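Local coordinates for elicitor protein Hrip2 (Magnaporthe oryzae, PDB 5FID) that acts as a protein elicitor of the rice blast fungus, probably secreted and provoking defence responses in plants, at residues G66-S71 / Y75-L80; S81-N86 / D118-Y123; T94-P97 / Q102-N105; F104-A107 / G112-S115. The protein carries 1 engineered substitution. All coordinates share one frame; numbering follows the deposited sequence.

Interaction 1: residues G66-S71 / Y75-L80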
loop_
_atom_site.group_PDB
_atom_site.type_symbol
_atom_site.label_atom_id
_atom_site.label_comp_id
_atom_site.label_asym_id
_atom_site.label_seq_id
_atom_site.Cartn_x
_atom_site.Cartn_y
_atom_site.Cartn_z
ATOM N N GLY A 66 2.127 -11.284 -2.283
ATOM C CA GLY A 66 1.482 -10.779 -3.479
ATOM C C GLY A 66 2.209 -9.543 -3.955
ATOM O O GLY A 66 2.627 -8.727 -3.142
ATOM N N TYR A 67 2.370 -9.398 -5.264
ATOM C CA TYR A 67 2.937 -8.168 -5.795
ATOM C C TYR A 67 2.250 -7.762 -7.090
ATOM O O TYR A 67 1.716 -8.601 -7.803
ATOM C CB TYR A 67 4.447 -8.308 -6.011
ATOM C CG TYR A 67 4.844 -9.241 -7.133
ATOM C CD1 TYR A 67 5.126 -10.579 -6.882
ATOM C CD2 TYR A 67 4.959 -8.783 -8.437
ATOM C CE1 TYR A 67 5.511 -11.441 -7.909
ATOM C CE2 TYR A 67 5.326 -9.629 -9.463
ATOM C CZ TYR A 67 5.607 -10.954 -9.198
ATOM O OH TYR A 67 5.981 -11.790 -10.232
ATOM N N SER A 68 2.266 -6.467 -7.381
ATOM C CA SER A 68 1.800 -5.961 -8.669
ATOM C C SER A 68 2.438 -4.591 -8.880
ATOM O O SER A 68 3.077 -4.065 -7.975
ATOM C CB SER A 68 0.275 -5.872 -8.696
ATOM O OG SER A 68 -0.186 -4.787 -7.906
ATOM N N PHE A 69 2.302 -4.006 -10.063
ATOM C CA PHE A 69 2.837 -2.660 -10.234
ATOM C C PHE A 69 2.046 -1.812 -11.221
ATOM O O PHE A 69 1.362 -2.338 -12.100
ATOM C CB PHE A 69 4.351 -2.654 -10.520
ATOM C CG PHE A 69 4.751 -3.348 -11.789
ATOM C CD1 PHE A 69 4.758 -4.736 -11.875
ATOM C CD2 PHE A 69 5.175 -2.606 -12.884
ATOM C CE1 PHE A 69 5.147 -5.371 -13.054
ATOM C CE2 PHE A 69 5.570 -3.228 -14.058
ATOM C CZ PHE A 69 5.555 -4.619 -14.145
ATOM N N SER A 70 2.120 -0.498 -11.040
ATOM C CA SER A 70 1.336 0.420 -11.851
ATOM C C SER A 70 2.234 1.511 -12.421
ATOM O O SER A 70 3.391 1.645 -12.027
ATOM C CB SER A 70 0.183 1.028 -11.030
ATOM O OG SER A 70 0.611 2.063 -10.143
ATOM N N SER A 71 1.706 2.270 -13.372
ATOM C CA SER A 71 2.364 3.491 -13.803
ATOM C C SER A 71 1.395 4.628 -13.514
ATOM O O SER A 71 0.177 4.420 -13.497
ATOM C CB SER A 71 2.756 3.428 -15.282
ATOM O OG SER A 71 1.617 3.416 -16.111
ATOM N N TYR A 75 4.356 2.954 -8.994
ATOM C CA TYR A 75 4.551 2.254 -7.726
ATOM C C TYR A 75 4.502 0.744 -7.916
ATOM O O TYR A 75 3.801 0.234 -8.803
ATOM C CB TYR A 75 3.438 2.590 -6.732
ATOM C CG TYR A 75 3.403 4.006 -6.201
ATOM C CD1 TYR A 75 4.496 4.864 -6.327
ATOM C CD2 TYR A 75 2.278 4.471 -5.536
ATOM C CE1 TYR A 75 4.445 6.160 -5.809
ATOM C CE2 TYR A 75 2.220 5.770 -5.017
ATOM C CZ TYR A 75 3.310 6.601 -5.157
ATOM O OH TYR A 75 3.244 7.884 -4.649
ATOM N N GLY A 76 5.227 0.036 -7.057
ATOM C CA GLY A 76 5.108 -1.407 -6.956
ATOM C C GLY A 76 4.387 -1.691 -5.653
ATOM O O GLY A 76 4.604 -0.980 -4.675
ATOM N N TYR A 77 3.530 -2.709 -5.636
ATOM C CA TYR A 77 2.737 -3.018 -4.456
ATOM C C TYR A 77 3.076 -4.426 -3.984
ATOM O O TYR A 77 3.352 -5.300 -4.797
ATOM C CB TYR A 77 1.248 -2.890 -4.787
ATOM C CG TYR A 77 0.861 -1.519 -5.329
ATOM C CD1 TYR A 77 0.715 -0.426 -4.481
ATOM C CD2 TYR A 77 0.650 -1.318 -6.684
ATOM C CE1 TYR A 77 0.355 0.830 -4.978
ATOM C CE2 TYR A 77 0.303 -0.070 -7.181
ATOM C CZ TYR A 77 0.153 0.993 -6.326
ATOM O OH TYR A 77 -0.199 2.230 -6.829
ATOM N N TYR A 78 3.075 -4.642 -2.672
ATOM C CA TYR A 78 3.490 -5.924 -2.110
ATOM C C TYR A 78 2.705 -6.206 -0.836
ATOM O O TYR A 78 2.437 -5.301 -0.042
ATOM C CB TYR A 78 5.002 -5.941 -1.816
ATOM C CG TYR A 78 5.466 -4.666 -1.158
ATOM C CD1 TYR A 78 5.733 -3.536 -1.918
ATOM C CD2 TYR A 78 5.611 -4.580 0.217
ATOM C CE1 TYR A 78 6.128 -2.352 -1.329
ATOM C CE2 TYR A 78 6.013 -3.402 0.811
ATOM C CZ TYR A 78 6.267 -2.293 0.034
ATOM O OH TYR A 78 6.656 -1.103 0.628
ATOM N N GLU A 79 2.345 -7.471 -0.646
ATOM C CA GLU A 79 1.518 -7.886 0.475
ATOM C C GLU A 79 2.082 -9.178 1.039
ATOM O O GLU A 79 2.340 -10.125 0.294
ATOM C CB GLU A 79 0.084 -8.124 -0.000
ATOM C CG GLU A 79 -0.870 -8.708 1.051
ATOM C CD GLU A 79 -2.281 -8.917 0.517
ATOM O OE1 GLU A 79 -2.472 -8.888 -0.724
ATOM O OE2 GLU A 79 -3.215 -9.112 1.339
ATOM N N LEU A 80 2.283 -9.209 2.350
ATOM C CA LEU A 80 2.691 -10.431 3.040
ATOM C C LEU A 80 1.467 -10.964 3.769
ATOM O O LEU A 80 1.060 -10.407 4.783
ATOM C CB LEU A 80 3.816 -10.131 4.035
ATOM C CG LEU A 80 4.358 -11.336 4.815
ATOM C CD1 LEU A 80 4.996 -12.337 3.866
ATOM C CD2 LEU A 80 5.374 -10.880 5.862
#

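Interaction 2: residues S81-N86 / D118-Y123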
loop_
_atom_site.group_PDB
_atom_site.type_symbol
_atom_site.label_atom_id
_atom_site.label_comp_id
_atom_site.label_asym_id
_atom_site.label_seq_id
_atom_site.Cartn_x
_atom_site.Cartn_y
_atom_site.Cartn_z
ATOM N N SER A 81 0.876 -12.045 3.255
ATOM C CA SER A 81 -0.451 -12.461 3.719
ATOM C C SER A 81 -0.489 -13.826 4.381
ATOM O O SER A 81 0.087 -14.787 3.873
ATOM C CB SER A 81 -1.436 -12.450 2.553
ATOM O OG SER A 81 -2.720 -12.893 2.962
ATOM N N SER A 82 -1.179 -13.908 5.518
ATOM C CA SER A 82 -1.464 -15.200 6.142
ATOM C C SER A 82 -2.936 -15.587 5.980
ATOM O O SER A 82 -3.450 -16.407 6.748
ATOM C CB SER A 82 -1.101 -15.185 7.629
ATOM O OG SER A 82 -1.889 -14.240 8.344
ATOM N N GLU A 83 -3.606 -15.016 4.976
ATOM C CA GLU A 83 -5.038 -15.255 4.755
ATOM C C GLU A 83 -5.381 -16.694 4.407
ATOM O O GLU A 83 -6.516 -17.128 4.609
ATOM C CB GLU A 83 -5.576 -14.354 3.638
ATOM C CG GLU A 83 -5.709 -12.894 3.988
ATOM C CD GLU A 83 -5.928 -12.052 2.753
ATOM O OE1 GLU A 83 -5.014 -12.013 1.888
ATOM O OE2 GLU A 83 -7.013 -11.440 2.636
ATOM N N TRP A 84 -4.413 -17.426 3.863
ATOM C CA TRP A 84 -4.639 -18.830 3.511
ATOM C C TRP A 84 -3.874 -19.782 4.419
ATOM O O TRP A 84 -3.903 -20.999 4.208
ATOM C CB TRP A 84 -4.233 -19.098 2.056
ATOM C CG TRP A 84 -4.856 -18.145 1.062
ATOM C CD1 TRP A 84 -5.976 -17.389 1.240
ATOM C CD2 TRP A 84 -4.379 -17.853 -0.261
ATOM N NE1 TRP A 84 -6.232 -16.645 0.108
ATOM C CE2 TRP A 84 -5.265 -16.909 -0.828
ATOM C CE3 TRP A 84 -3.285 -18.287 -1.014
ATOM C CZ2 TRP A 84 -5.097 -16.401 -2.124
ATOM C CZ3 TRP A 84 -3.121 -17.788 -2.304
ATOM C CH2 TRP A 84 -4.020 -16.849 -2.842
ATOM N N GLY A 85 -3.185 -19.226 5.412
ATOM C CA GLY A 85 -2.367 -20.012 6.322
ATOM C C GLY A 85 -1.021 -19.345 6.585
ATOM O O GLY A 85 -0.707 -18.330 5.986
ATOM N N ASN A 86 -0.235 -19.905 7.499
ATOM C CA ASN A 86 1.132 -19.451 7.732
ATOM C C ASN A 86 1.926 -20.494 8.493
ATOM O O ASN A 86 1.847 -20.563 9.721
ATOM C CB ASN A 86 1.193 -18.130 8.505
ATOM C CG ASN A 86 2.628 -17.635 8.673
ATOM O OD1 ASN A 86 3.564 -18.182 8.067
ATOM N ND2 ASN A 86 2.812 -16.604 9.486
ATOM N N ASP A 118 -9.597 -9.741 7.745
ATOM C CA ASP A 118 -10.323 -8.620 8.333
ATOM C C ASP A 118 -9.450 -7.392 8.584
ATOM O O ASP A 118 -9.921 -6.367 9.088
ATOM C CB ASP A 118 -11.027 -9.052 9.622
ATOM C CG ASP A 118 -10.117 -9.826 10.576
ATOM O OD1 ASP A 118 -9.050 -10.340 10.158
ATOM O OD2 ASP A 118 -10.504 -9.937 11.768
HETATM N N MSE A 119 -8.172 -7.495 8.241
HETATM C CA MSE A 119 -7.306 -6.324 8.240
HETATM C C MSE A 119 -6.231 -6.485 7.181
HETATM O O MSE A 119 -5.184 -7.081 7.437
HETATM C CB MSE A 119 -6.683 -6.081 9.616
HETATM C CG MSE A 119 -5.765 -4.862 9.664
HETATM SE SE MSE A 119 -6.631 -3.214 9.001
HETATM C CE MSE A 119 -8.217 -3.227 10.157
ATOM N N LYS A 120 -6.501 -5.943 5.995
ATOM C CA LYS A 120 -5.574 -6.047 4.873
ATOM C C LYS A 120 -4.378 -5.126 5.056
ATOM O O LYS A 120 -4.506 -3.993 5.526
ATOM C CB LYS A 120 -6.290 -5.735 3.553
ATOM C CG LYS A 120 -7.397 -6.724 3.223
ATOM C CD LYS A 120 -6.817 -8.090 2.845
ATOM C CE LYS A 120 -6.744 -8.243 1.338
ATOM N NZ LYS A 120 -6.055 -9.504 0.915
ATOM N N LYS A 121 -3.206 -5.628 4.696
ATOM C CA LYS A 121 -1.986 -4.851 4.800
ATOM C C LYS A 121 -1.237 -5.011 3.496
ATOM O O LYS A 121 -0.682 -6.066 3.205
ATOM C CB LYS A 121 -1.162 -5.289 6.016
ATOM C CG LYS A 121 -1.800 -4.833 7.334
ATOM C CD LYS A 121 -0.951 -5.167 8.546
ATOM C CE LYS A 121 -1.580 -4.595 9.819
ATOM N NZ LYS A 121 -0.794 -4.989 11.035
ATOM N N VAL A 122 -1.296 -3.959 2.687
ATOM C CA VAL A 122 -0.692 -3.942 1.367
ATOM C C VAL A 122 0.043 -2.623 1.293
ATOM O O VAL A 122 -0.511 -1.601 1.681
ATOM C CB VAL A 122 -1.784 -4.027 0.269
ATOM C CG1 VAL A 122 -1.170 -4.036 -1.130
ATOM C CG2 VAL A 122 -2.624 -5.271 0.459
ATOM N N TYR A 123 1.296 -2.643 0.843
ATOM C CA TYR A 123 2.089 -1.419 0.777
ATOM C C TYR A 123 2.568 -1.108 -0.631
ATOM O O TYR A 123 2.792 -2.024 -1.429
ATOM C CB TYR A 123 3.290 -1.485 1.725
ATOM C CG TYR A 123 2.916 -1.734 3.164
ATOM C CD1 TYR A 123 2.143 -0.827 3.870
ATOM C CD2 TYR A 123 3.350 -2.866 3.821
ATOM C CE1 TYR A 123 1.804 -1.052 5.197
ATOM C CE2 TYR A 123 3.013 -3.100 5.143
ATOM C CZ TYR A 123 2.238 -2.192 5.820
ATOM O OH TYR A 123 1.912 -2.427 7.134
#

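Interaction 3: residues T94-P97 / Q102-N105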
loop_
_atom_site.group_PDB
_atom_site.type_symbol
_atom_site.label_atom_id
_atom_site.label_comp_id
_atom_site.label_asym_id
_atom_site.label_seq_id
_atom_site.Cartn_x
_atom_site.Cartn_y
_atom_site.Cartn_z
ATOM N N THR A 94 10.137 -11.506 7.161
ATOM C CA THR A 94 10.259 -10.131 6.685
ATOM C C THR A 94 9.873 -10.075 5.220
ATOM O O THR A 94 10.042 -11.049 4.497
ATOM C CB THR A 94 11.700 -9.604 6.856
ATOM O OG1 THR A 94 12.595 -10.412 6.082
ATOM C CG2 THR A 94 12.120 -9.664 8.314
ATOM N N LEU A 95 9.342 -8.942 4.783
ATOM C CA LEU A 95 9.131 -8.708 3.360
ATOM C C LEU A 95 9.456 -7.250 3.123
ATOM O O LEU A 95 8.833 -6.366 3.713
ATOM C CB LEU A 95 7.683 -9.004 2.954
ATOM C CG LEU A 95 7.353 -8.739 1.474
ATOM C CD1 LEU A 95 8.005 -9.784 0.585
ATOM C CD2 LEU A 95 5.840 -8.708 1.236
ATOM N N SER A 96 10.441 -6.987 2.275
ATOM C CA SER A 96 10.902 -5.616 2.074
ATOM C C SER A 96 11.054 -5.292 0.590
ATOM O O SER A 96 11.494 -6.135 -0.185
ATOM C CB SER A 96 12.248 -5.444 2.774
ATOM O OG SER A 96 12.848 -4.212 2.422
ATOM N N PRO A 97 10.707 -4.059 0.189
ATOM C CA PRO A 97 10.917 -3.647 -1.198
ATOM C C PRO A 97 12.247 -2.929 -1.354
ATOM O O PRO A 97 12.483 -2.318 -2.398
ATOM C CB PRO A 97 9.792 -2.637 -1.419
ATOM C CG PRO A 97 9.713 -1.942 -0.077
ATOM C CD PRO A 97 9.950 -3.045 0.948
ATOM N N GLN A 102 7.569 1.467 3.542
ATOM C CA GLN A 102 7.097 0.621 4.639
ATOM C C GLN A 102 7.303 -0.868 4.323
ATOM O O GLN A 102 7.022 -1.321 3.206
ATOM C CB GLN A 102 5.624 0.916 4.970
ATOM C CG GLN A 102 5.176 0.380 6.335
ATOM C CD GLN A 102 4.082 1.218 6.991
ATOM O OE1 GLN A 102 3.800 2.343 6.572
ATOM N NE2 GLN A 102 3.461 0.668 8.034
ATOM N N ASP A 103 7.821 -1.606 5.306
ATOM C CA ASP A 103 8.144 -3.026 5.161
ATOM C C ASP A 103 7.233 -3.864 6.045
ATOM O O ASP A 103 6.450 -3.336 6.839
ATOM C CB ASP A 103 9.591 -3.308 5.619
ATOM C CG ASP A 103 10.642 -2.758 4.667
ATOM O OD1 ASP A 103 10.283 -2.015 3.734
ATOM O OD2 ASP A 103 11.846 -3.048 4.867
ATOM N N PHE A 104 7.365 -5.178 5.917
ATOM C CA PHE A 104 6.842 -6.104 6.908
ATOM C C PHE A 104 8.032 -6.646 7.681
ATOM O O PHE A 104 8.998 -7.147 7.085
ATOM C CB PHE A 104 6.150 -7.290 6.236
ATOM C CG PHE A 104 4.824 -6.965 5.606
ATOM C CD1 PHE A 104 3.639 -7.188 6.301
ATOM C CD2 PHE A 104 4.752 -6.488 4.309
ATOM C CE1 PHE A 104 2.408 -6.921 5.719
ATOM C CE2 PHE A 104 3.518 -6.219 3.723
ATOM C CZ PHE A 104 2.349 -6.436 4.431
ATOM N N ASN A 105 7.988 -6.550 9.001
ATOM C CA ASN A 105 8.941 -7.283 9.822
ATOM C C ASN A 105 8.135 -7.953 10.918
ATOM O O ASN A 105 7.884 -7.370 11.970
ATOM C CB ASN A 105 10.023 -6.361 10.393
ATOM C CG ASN A 105 10.993 -7.095 11.305
ATOM O OD1 ASN A 105 10.981 -8.324 11.385
ATOM N ND2 ASN A 105 11.841 -6.340 11.999
#

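Interaction 4: residues F104-A107 / G112-S115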
loop_
_atom_site.group_PDB
_atom_site.type_symbol
_atom_site.label_atom_id
_atom_site.label_comp_id
_atom_site.label_asym_id
_atom_site.label_seq_id
_atom_site.Cartn_x
_atom_site.Cartn_y
_atom_site.Cartn_z
ATOM N N PHE A 104 7.365 -5.178 5.917
ATOM C CA PHE A 104 6.842 -6.104 6.908
ATOM C C PHE A 104 8.032 -6.646 7.681
ATOM O O PHE A 104 8.998 -7.147 7.085
ATOM C CB PHE A 104 6.150 -7.290 6.236
ATOM C CG PHE A 104 4.824 -6.965 5.606
ATOM C CD1 PHE A 104 3.639 -7.188 6.301
ATOM C CD2 PHE A 104 4.752 -6.488 4.309
ATOM C CE1 PHE A 104 2.408 -6.921 5.719
ATOM C CE2 PHE A 104 3.518 -6.219 3.723
ATOM C CZ PHE A 104 2.349 -6.436 4.431
ATOM N N ASN A 105 7.988 -6.550 9.001
ATOM C CA ASN A 105 8.941 -7.283 9.822
ATOM C C ASN A 105 8.135 -7.953 10.918
ATOM O O ASN A 105 7.884 -7.370 11.970
ATOM C CB ASN A 105 10.023 -6.361 10.393
ATOM C CG ASN A 105 10.993 -7.095 11.305
ATOM O OD1 ASN A 105 10.981 -8.324 11.385
ATOM N ND2 ASN A 105 11.841 -6.340 11.999
ATOM N N CYS A 106 7.713 -9.182 10.642
ATOM C CA CYS A 106 6.762 -9.880 11.494
ATOM C C CYS A 106 7.477 -10.792 12.476
ATOM O O CYS A 106 8.040 -11.830 12.105
ATOM C CB CYS A 106 5.738 -10.649 10.643
ATOM S SG CYS A 106 4.706 -9.560 9.580
ATOM N N ALA A 107 7.457 -10.382 13.739
ATOM C CA ALA A 107 8.120 -11.115 14.802
ATOM C C ALA A 107 7.462 -12.474 14.968
ATOM O O ALA A 107 6.308 -12.659 14.556
ATOM C CB ALA A 107 8.039 -10.314 16.106
ATOM N N GLY A 112 -0.929 -10.560 13.922
ATOM C CA GLY A 112 -1.541 -9.365 13.372
ATOM C C GLY A 112 -0.631 -8.543 12.481
ATOM O O GLY A 112 -1.073 -7.550 11.889
ATOM N N CYS A 113 0.639 -8.936 12.378
ATOM C CA CYS A 113 1.574 -8.208 11.513
ATOM C C CYS A 113 1.306 -8.470 10.029
ATOM O O CYS A 113 1.539 -7.602 9.172
ATOM C CB CYS A 113 3.021 -8.550 11.884
ATOM S SG CYS A 113 4.310 -7.949 10.741
ATOM N N TYR A 114 0.798 -9.666 9.741
ATOM C CA TYR A 114 0.499 -10.087 8.387
ATOM C C TYR A 114 -0.786 -9.462 7.875
ATOM O O TYR A 114 -1.625 -9.001 8.655
ATOM C CB TYR A 114 0.362 -11.616 8.339
ATOM C CG TYR A 114 1.616 -12.349 8.760
ATOM C CD1 TYR A 114 1.895 -12.575 10.099
ATOM C CD2 TYR A 114 2.523 -12.805 7.813
ATOM C CE1 TYR A 114 3.054 -13.239 10.489
ATOM C CE2 TYR A 114 3.681 -13.466 8.190
ATOM C CZ TYR A 114 3.940 -13.679 9.528
ATOM O OH TYR A 114 5.092 -14.338 9.888
ATOM N N SER A 115 -0.952 -9.469 6.559
ATOM C CA SER A 115 -2.232 -9.111 5.969
ATOM C C SER A 115 -3.224 -10.203 6.333
ATOM O O SER A 115 -2.925 -11.399 6.224
ATOM C CB SER A 115 -2.122 -8.993 4.455
ATOM O OG SER A 115 -3.296 -8.390 3.923
HETATM O O HOH W 1 5.494 -14.503 12.601
#

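Interaction 1: residues G66-S71 / Y75-L80
The ring of Y77 takes S70 OG at its edge, near the ring plane, and approaches S68 obliquely, with CD2 3.8 Å from S68 OG. In the dimer this same ring stacks on Y77 of the second subunit. At its end, Y77 OH gives S70 OG a weak bond of 3.4 Å, while the serine hydroxyl has its stronger partner in the carbonyl of P73. The rings of Y67 and Y78 lean away from the facing strand: Y67 stacks with F44, and its hydroxyl is held by E42, whereas the hydroxyl of Y78 bonds to the carbonyl of Q102. In Y67, CG lies between the backbone N and carbonyl carbon (chi1 69°), and the ring leads off toward F44. Its CB lies 3.4 Å from Y77 O.

The backbones that carry these rings form an antiparallel β-hairpin. G66 N reaches E79 O at 2.8 Å, and Y77 N reaches S68 O at 2.7 Å, nearly straight at 171°. The last rung, S70 N to Y75 O at 2.9 Å, lies just before the turn. Between such bonds, Y67 CA comes within 3.1 Å of Y77 O in a CA-H...O contact.

Y77, S68 and E79 share the face that meets the second subunit. Strands 63-69 and 75-81 are neighbours inside a six-stranded antiparallel sheet, with 49-54 flanking the first and 123-126 the second.

Interaction 2: residues S81-N86 / D118-Y123
K120 and E83 form a salt bridge that joins the loop leading into strand 123-126 to a type I β turn, S82 to G85, which follows strand 75-81. The second segment enters through D118, an exposed residue, and M119, a selenomethionine that packs on C101 of the second subunit. At K120 the chain delivers the decisive group. Bent at chi2 (-70°) and chi3, the side chain crosses that of E83 at about a right angle and brings its amine to the carboxylate. NZ meets OE2 of E83 at 2.8 Å on the syn side, somewhat out of the carboxylate plane; its bond to E83 OE1 at 2.9 Å is weak. NZ also pairs with E79 and with the hydroxyl of Y75 of the second subunit. The carboxylates of E83 and E79 lie close together, and the lysine bonded to both would be expected to ease their repulsion.

Farther along, K121 turns its amine to the carbonyl of G112, V122 packs against E79, and Y123 joins the sheet by a backbone bond to Y78 while its ring meets that of F104.

The carboxylate that receives K120 is itself positioned by S81. This serine forms an ST turn, accepting from E83 N at 3.1 Å, and its hydroxyl donates to E83 OE1 on the anti side, with S81 OG and E83 OE1 2.7 Å apart.

Interaction 3: residues T94-P97 / Q102-N105
L95 and F104 form the hydrogen-bonded pair of a short antiparallel β-hairpin, their backbones exchanging two bonds. F104 N points at L95 O, 2.9 Å away, almost straight at 174° and in the carbonyl plane; the return bond, L95 N to F104 O, is equally long but tilted from that plane. The neighbouring pair, T94 with N105, is non-hydrogen-bonded, and T94 CA rests 3.3 Å from F104 O in a CA-H...O contact.

On one face the side chains of L95 and F104 lie alongside each other, L95 CD2 meeting ring atom CD2 of F104 at 3.9 Å; L80 of strand 75-81 packs against both. On the other face T94 and N105 also run side by side. The methyl CG2 of T94 touches N105 OD1 at 3.5 Å, although the amide oxygen has its hydrogen-bond partner in R92.

Toward the turn, D103 replaces backbone pairing with side-chain contacts. Its OD1 comes 3.0 Å from P97 CD, so the carboxylate sits against the proline ring. With OG of S96 anti to the backbone N (chi1 170°), the hydroxyl reaches over the acid and donates to it from above the carboxylate plane, S96 OG standing 2.9 Å from D103 OD2.

Interaction 4: residues F104-A107 / G112-S115
A disulfide between C106 and C113 closes a small covalent loop here, tying the end of strand 104-106, an outermost strand of the five-stranded mixed sheet within this chain, to the irregular segment that follows it. The two SG atoms are 2.0 Å apart, and the S-S torsion of -77° has left-handed sense. The half-cystines reach the bond differently: SG of C106 lies beside its backbone N (chi1 -63°), whereas that of C113 stands anti to it (chi1 170°).

The bridge is packed against an aromatic ring: Y114 turns one face to the C106 half of it. C106 SG sits over the centre of that face, 4.0 Å from the Y114 ring centroid, a sulfur-aromatic contact. C106 CB adds a CH-pi contact to the same face, its closest ring carbon being Y114 CZ at 3.7 Å. At the edge of this ring, in its plane, a water bonded to Y114 OH at 2.7 Å also reaches A107 O at 2.8 Å and so links the phenol to the chain beyond the cysteine. On the other part of the loop, the carbonyl oxygen of C113 approaches the edge of the F104 ring in plane, 3.6 Å from CD1.

Around the bridge, L80 of strand 75-81 packs on C106 and Y114. V93, of strand 93-96, touches Y114 and pairs its backbone with C106, while S115 makes backbone bonds to L80 and S82.

In the fold
The four contacts show how chemistry follows place in an all-β protein. Interactions 1 and 4 are buried, 2 and 3 only partly. Interaction 1 lies in the six-stranded sheet and interaction 3 in the five-stranded one; both are hairpins held chiefly by backbone bonds. Interactions 2 and 4 secure loops instead, one by charge and the other by a covalent bridge. Interactions 3 and 4 share F104 and N105, their centres about 8 Å apart, and both nest within the loop closed by interaction 2. L80 of interaction 1 packs toward interactions 3 and 4, whereas E79 meets both K120 and S115. Interactions 1 and 2 touch the second subunit extensively, interaction 3 through Q102, and interaction 4 not at all.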